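Side-chain contacts in putative Acetyltransferase (Pyrococcus horikoshii, PDB 3DDD), which binds coenzyme A and probably transfers acyl groups, as expected of an acetyltransferase of the GNAT family: residues 124-127 / 133-136; 214-219 / 225-230. One frame throughout, in Å; residues are numbered along the deposited sequence.

Interaction 1 of 2, residues 124-127 / 133-136. With COA (coenzyme A), chain B.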
loop_
_atom_site.group_PDB
_atom_site.type_symbol
_atom_site.label_atom_id
_atom_site.label_comp_id
_atom_site.label_asym_id
_atom_site.label_seq_id
_atom_site.Cartn_x
_atom_site.Cartn_y
_atom_site.Cartn_z
ATOM N N LEU A 124 -2.059 -9.012 -1.092
ATOM C CA LEU A 124 -2.449 -7.815 -1.817
ATOM C C LEU A 124 -3.827 -7.350 -1.373
ATOM O O LEU A 124 -4.571 -8.095 -0.751
ATOM C CB LEU A 124 -2.459 -8.076 -3.329
ATOM C CG LEU A 124 -3.325 -9.231 -3.845
ATOM C CD1 LEU A 124 -4.818 -8.841 -3.953
ATOM C CD2 LEU A 124 -2.801 -9.701 -5.159
ATOM N N ASP A 125 -4.145 -6.117 -1.736
ATOM C CA ASP A 125 -5.456 -5.508 -1.527
ATOM C C ASP A 125 -6.125 -5.239 -2.855
ATOM O O ASP A 125 -5.730 -4.328 -3.591
ATOM C CB ASP A 125 -5.299 -4.240 -0.719
ATOM C CG ASP A 125 -4.923 -4.541 0.703
ATOM O OD1 ASP A 125 -5.786 -5.107 1.403
ATOM O OD2 ASP A 125 -3.774 -4.227 1.118
ATOM N N ALA A 126 -7.125 -6.071 -3.138
ATOM C CA ALA A 126 -7.830 -6.145 -4.425
ATOM C C ALA A 126 -9.020 -5.213 -4.593
ATOM O O ALA A 126 -9.995 -5.308 -3.841
ATOM C CB ALA A 126 -8.365 -7.616 -4.623
ATOM N N SER A 127 -8.995 -4.400 -5.652
ATOM C CA SER A 127 -10.159 -3.634 -6.103
ATOM C C SER A 127 -11.135 -4.546 -6.836
ATOM O O SER A 127 -10.854 -5.730 -7.019
ATOM C CB SER A 127 -9.707 -2.512 -7.035
ATOM O OG SER A 127 -9.278 -3.028 -8.302
ATOM N N LEU A 133 -8.718 -11.200 -11.633
ATOM C CA LEU A 133 -7.353 -11.539 -12.047
ATOM C C LEU A 133 -6.698 -12.384 -10.949
ATOM O O LEU A 133 -6.242 -13.494 -11.183
ATOM C CB LEU A 133 -6.564 -10.245 -12.308
ATOM C CG LEU A 133 -5.299 -10.196 -13.184
ATOM C CD1 LEU A 133 -4.971 -8.731 -13.634
ATOM C CD2 LEU A 133 -4.127 -10.775 -12.452
ATOM N N TYR A 134 -6.700 -11.883 -9.723
ATOM C CA TYR A 134 -5.950 -12.535 -8.632
ATOM C C TYR A 134 -6.552 -13.911 -8.260
ATOM O O TYR A 134 -5.844 -14.842 -7.850
ATOM C CB TYR A 134 -5.885 -11.609 -7.421
ATOM C CG TYR A 134 -5.458 -10.178 -7.783
ATOM C CD1 TYR A 134 -4.362 -9.934 -8.585
ATOM C CD2 TYR A 134 -6.174 -9.087 -7.318
ATOM C CE1 TYR A 134 -3.982 -8.596 -8.907
ATOM C CE2 TYR A 134 -5.798 -7.785 -7.601
ATOM C CZ TYR A 134 -4.722 -7.547 -8.418
ATOM O OH TYR A 134 -4.411 -6.252 -8.711
ATOM N N LYS A 135 -7.854 -14.027 -8.414
ATOM C CA LYS A 135 -8.544 -15.275 -8.123
ATOM C C LYS A 135 -8.118 -16.397 -9.062
ATOM O O LYS A 135 -8.034 -17.532 -8.640
ATOM C CB LYS A 135 -10.073 -15.056 -8.152
ATOM C CG LYS A 135 -10.829 -16.103 -7.332
ATOM C CD LYS A 135 -12.081 -15.575 -6.648
ATOM C CE LYS A 135 -12.314 -16.223 -5.271
ATOM N NZ LYS A 135 -11.197 -15.872 -4.316
ATOM N N LYS A 136 -7.820 -16.060 -10.325
ATOM C CA LYS A 136 -7.285 -17.014 -11.297
ATOM C C LYS A 136 -5.958 -17.639 -10.842
ATOM O O LYS A 136 -5.674 -18.743 -11.239
ATOM C CB LYS A 136 -7.054 -16.352 -12.657
ATOM C CG LYS A 136 -8.299 -16.070 -13.496
ATOM C CD LYS A 136 -7.980 -15.142 -14.700
ATOM C CE LYS A 136 -9.238 -14.844 -15.547
ATOM N NZ LYS A 136 -8.815 -14.417 -16.923
HETATM N N1A COA B . -14.165 -5.443 -14.361
HETATM C C2A COA B . -14.145 -6.681 -13.769
HETATM N N3A COA B . -13.046 -7.498 -13.936
HETATM C C4A COA B . -12.005 -7.047 -14.695
HETATM C C5A COA B . -11.998 -5.801 -15.282
HETATM C C6A COA B . -13.101 -5.000 -15.113
HETATM N N6A COA B . -13.211 -3.983 -15.939
HETATM N N7A COA B . -10.846 -5.613 -15.968
HETATM C C8A COA B . -10.107 -6.728 -15.790
HETATM N N9A COA B . -10.817 -7.610 -15.004
HETATM C C1B COA B . -10.362 -8.884 -14.421
HETATM C C2B COA B . -11.100 -10.054 -15.060
HETATM O O2B COA B . -11.230 -11.147 -14.199
HETATM C C3B COA B . -10.158 -10.425 -16.172
HETATM O O3B COA B . -10.393 -11.724 -16.598
HETATM P P3B COA B . -11.467 -12.053 -17.748
HETATM O O7A COA B . -11.251 -13.490 -18.207
HETATM O O8A COA B . -11.194 -11.130 -18.900
HETATM O O9A COA B . -12.820 -12.047 -17.121
HETATM C C4B COA B . -8.845 -10.261 -15.448
HETATM O O4B COA B . -9.008 -9.046 -14.753
HETATM C C5B COA B . -7.617 -10.230 -16.332
HETATM O O5B COA B . -7.830 -9.343 -17.377
HETATM P P1A COA B . -6.572 -8.580 -17.989
HETATM O O1A COA B . -6.878 -8.225 -19.420
HETATM O O2A COA B . -5.296 -9.371 -17.892
HETATM O O3A COA B . -6.517 -7.309 -17.012
HETATM P P2A COA B . -6.053 -5.853 -17.503
HETATM O O4A COA B . -4.957 -5.795 -18.506
HETATM O O5A COA B . -7.274 -5.074 -17.958
HETATM O O6A COA B . -5.605 -5.171 -16.101
HETATM C CBP COA B . -6.315 -4.180 -13.912
HETATM C CCP COA B . -6.445 -5.301 -14.968
HETATM C CDP COA B . -4.829 -3.850 -13.761
HETATM C CEP COA B . -6.842 -4.762 -12.591
HETATM C CAP COA B . -7.230 -2.952 -14.102
HETATM O OAP COA B . -7.968 -2.987 -15.281
HETATM C C9P COA B . -6.627 -1.577 -13.913
HETATM O O9P COA B . -5.441 -1.148 -14.439
HETATM N N8P COA B . -7.284 -0.696 -13.193
HETATM C C7P COA B . -6.534 0.058 -12.227
HETATM C C6P COA B . -7.320 0.348 -10.979
HETATM C C5P COA B . -8.052 -0.849 -10.479
HETATM O O5P COA B . -9.290 -0.689 -10.321
HETATM N N4P COA B . -7.354 -2.000 -10.255
HETATM C C3P COA B . -5.991 -2.174 -9.696
HETATM C C2P COA B . -5.851 -2.393 -8.160
HETATM S S1P COA B . -6.249 -4.036 -7.441
#

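Interaction 2 of 2, residues 214-219 / 225-230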
loop_
_atom_site.group_PDB
_atom_site.type_symbol
_atom_site.label_atom_id
_atom_site.label_comp_id
_atom_site.label_asym_id
_atom_site.label_seq_id
_atom_site.Cartn_x
_atom_site.Cartn_y
_atom_site.Cartn_z
ATOM N N GLY A 214 -1.260 6.343 8.116
ATOM C CA GLY A 214 -1.066 4.931 7.909
ATOM C C GLY A 214 0.419 4.621 8.017
ATOM O O GLY A 214 1.205 5.246 7.375
ATOM N N PRO A 215 0.803 3.622 8.811
ATOM C CA PRO A 215 -0.079 2.878 9.674
ATOM C C PRO A 215 -0.566 3.640 10.913
ATOM O O PRO A 215 -0.044 4.732 11.275
ATOM C CB PRO A 215 0.771 1.659 10.079
ATOM C CG PRO A 215 2.134 2.020 9.825
ATOM C CD PRO A 215 2.185 3.108 8.833
ATOM N N LEU A 216 -1.584 3.057 11.540
ATOM C CA LEU A 216 -2.005 3.406 12.886
ATOM C C LEU A 216 -2.115 2.112 13.677
ATOM O O LEU A 216 -2.931 1.232 13.345
ATOM C CB LEU A 216 -3.341 4.166 12.861
ATOM C CG LEU A 216 -3.906 4.574 14.234
ATOM C CD1 LEU A 216 -2.940 5.541 14.937
ATOM C CD2 LEU A 216 -5.308 5.146 14.098
ATOM N N VAL A 217 -1.239 1.980 14.680
ATOM C CA VAL A 217 -1.142 0.816 15.563
ATOM C C VAL A 217 -1.224 1.284 17.026
ATOM O O VAL A 217 -0.553 2.253 17.399
ATOM C CB VAL A 217 0.167 0.023 15.323
ATOM C CG1 VAL A 217 0.246 -1.233 16.230
ATOM C CG2 VAL A 217 0.254 -0.381 13.852
ATOM N N ALA A 218 -2.092 0.652 17.814
ATOM C CA ALA A 218 -2.292 1.023 19.234
ATOM C C ALA A 218 -2.713 -0.162 20.081
ATOM O O ALA A 218 -3.557 -0.952 19.661
ATOM C CB ALA A 218 -3.336 2.122 19.378
ATOM N N ASP A 219 -2.148 -0.255 21.286
ATOM C CA ASP A 219 -2.525 -1.289 22.270
ATOM C C ASP A 219 -3.936 -1.127 22.822
ATOM O O ASP A 219 -4.466 -2.084 23.391
ATOM C CB ASP A 219 -1.563 -1.292 23.480
ATOM C CG ASP A 219 -0.299 -2.141 23.258
ATOM O OD1 ASP A 219 -0.297 -3.083 22.419
ATOM O OD2 ASP A 219 0.709 -1.867 23.964
ATOM N N GLU A 225 -7.277 6.603 19.574
ATOM C CA GLU A 225 -8.018 7.861 19.443
ATOM C C GLU A 225 -7.120 9.086 19.637
ATOM O O GLU A 225 -7.179 9.997 18.828
ATOM C CB GLU A 225 -9.210 7.923 20.385
ATOM C CG GLU A 225 -10.034 9.186 20.201
ATOM C CD GLU A 225 -11.100 9.331 21.258
ATOM O OE1 GLU A 225 -12.218 8.819 21.051
ATOM O OE2 GLU A 225 -10.812 9.959 22.297
ATOM N N LYS A 226 -6.316 9.108 20.704
ATOM C CA LYS A 226 -5.376 10.221 20.967
ATOM C C LYS A 226 -4.541 10.487 19.722
ATOM O O LYS A 226 -4.373 11.631 19.304
ATOM C CB LYS A 226 -4.360 9.911 22.088
ATOM C CG LYS A 226 -4.904 9.598 23.439
ATOM C CD LYS A 226 -3.762 9.307 24.450
ATOM C CE LYS A 226 -3.464 10.502 25.344
ATOM N NZ LYS A 226 -2.049 10.500 25.797
ATOM N N ILE A 227 -3.972 9.424 19.153
ATOM C CA ILE A 227 -3.118 9.590 17.969
ATOM C C ILE A 227 -3.965 10.133 16.804
ATOM O O ILE A 227 -3.583 11.100 16.148
ATOM C CB ILE A 227 -2.381 8.302 17.597
ATOM C CG1 ILE A 227 -1.429 7.897 18.726
ATOM C CG2 ILE A 227 -1.620 8.456 16.254
ATOM C CD1 ILE A 227 -1.007 6.428 18.645
ATOM N N LEU A 228 -5.143 9.556 16.580
ATOM C CA LEU A 228 -5.920 9.969 15.428
ATOM C C LEU A 228 -6.339 11.439 15.520
ATOM O O LEU A 228 -6.290 12.148 14.520
ATOM C CB LEU A 228 -7.101 9.037 15.178
ATOM C CG LEU A 228 -7.778 9.188 13.821
ATOM C CD1 LEU A 228 -6.777 9.208 12.686
ATOM C CD2 LEU A 228 -8.840 8.104 13.641
ATOM N N LEU A 229 -6.727 11.897 16.708
ATOM C CA LEU A 229 -7.097 13.306 16.899
ATOM C C LEU A 229 -5.937 14.249 16.567
ATOM O O LEU A 229 -6.144 15.266 15.927
ATOM C CB LEU A 229 -7.570 13.581 18.340
ATOM C CG LEU A 229 -8.869 12.987 18.865
ATOM C CD1 LEU A 229 -8.924 13.247 20.387
ATOM C CD2 LEU A 229 -10.096 13.558 18.196
ATOM N N LYS A 230 -4.740 13.927 17.041
ATOM C CA LYS A 230 -3.535 14.713 16.755
ATOM C C LYS A 230 -3.146 14.664 15.260
ATOM O O LYS A 230 -2.670 15.649 14.692
ATOM C CB LYS A 230 -2.371 14.232 17.634
ATOM C CG LYS A 230 -1.037 14.991 17.481
ATOM C CD LYS A 230 -1.137 16.483 17.799
ATOM C CE LYS A 230 -1.374 16.736 19.277
ATOM N NZ LYS A 230 -1.802 18.142 19.634
#

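Interaction 1 of 2, residues 124-127 / 133-136
L124 and Y134 meet through an apolar contact in which one branched side chain uses both of its methyls on a single ring. CD2 of L124 lies over a face of the Y134 ring, 3.8 Å from the centroid and 14° off the normal, a CH-pi contact. The other branch covers the rim, with L124 CD1 3.6 Å from Y134 CD2. A first torsion of 56° sets L124 CG between its backbone N and carbonyl carbon, which turns the fork of the side chain toward the Y134 ring. A126 approaches differently, at the ring edge, its CB 3.8 Å from Y134 CD2. F108 and F139 add further apolar contacts to the ring.

Strand 121-126 pairs in parallel with strand 86-94, and coenzyme A is bound where these two strands part at their ends, as in other GNAT acetyltransferases, with the helix after the strand supplying a wall of the pocket.

The remaining contacts are to coenzyme A. Its sulfur S1P lies in the plane of the Y134 ring, at the edge, and comes within 3.1 Å of the phenolic OH of Y134. With an alanine in place of Y134, the methyls of L124 would probably lose the surface they lie on and the thiol sulfur its phenolic neighbour. Polar bonds grip the cofactor farther along: S127 OG gives a weak one to O5P (3.1 Å), and also bonds G130 N. K136, its chain extended beyond CG, carries NZ to the 3'-phosphate group, where it bonds the terminal oxygen O7A at 2.9 Å and the ester oxygen O3B at 3.1 Å.

Interaction 2 of 2, residues 214-219 / 225-230
The first two elements of a beta-alpha-beta unit, strand 212-218 and helix 221-233, pack together here, and the carriers of the contact are L216 on the strand and I227 and L228 on the helix. L216 stretches toward the helix with CG anti to its backbone N (chi1 179°), which brings both methyls up to the helix surface. CD1 takes the nearer partner: it sits 3.5 Å from CG2 of I227, a close approach for two methyls. The two side chains run alongside one another, pointing opposite ways, and L216 CD1 also lies 3.9 Å from I227 CB, so it touches the base of that side chain as well as its methyl branch. The second methyl, L216 CD2, makes a looser contact with L228 CB at 4.4 Å.

No hydrogen bond links the two segments; the side-chain contacts are apolar and buried, and the V217 carbonyl O borders I227 CD1 at 4.4 Å. The segment axes approach to 9.2 Å with 149° between their directions, antiparallel with a marked tilt. V217 points away from this helix and packs against helix 169-179, which covers the strand's other face. L228 extends the apolar layer to L251 and I252 of helix 246-252. Elsewhere on the helix, E225 and K226 form salt bridges with K156 and E201 respectively. A helix lying against its own strand, before the chain returns in strand 238-242 parallel to the first, is the classic beta-alpha-beta crossover.

How the interactions relate
Followed from the N terminus, the chain first closes interaction 1, where strand 121-126 turns back into helix 131-136, and much later interaction 2, where strand 212-218 leads into helix 221-233. Each closes a short loop, with five residues between its segments; the two stand in series and neither nest nor cross. They belong to different GNAT regions, on opposite sides of the chain's centre, their own centres about 28 Å apart. Strands connect them: 121-126 pairs with 258-267, that with 140-149, that with 238-242, and the last with 212-218. The same strand-then-helix principle thus serves a coenzyme A pocket in one half and a buried apolar strand-helix seam, away from the coenzyme A site, in the other.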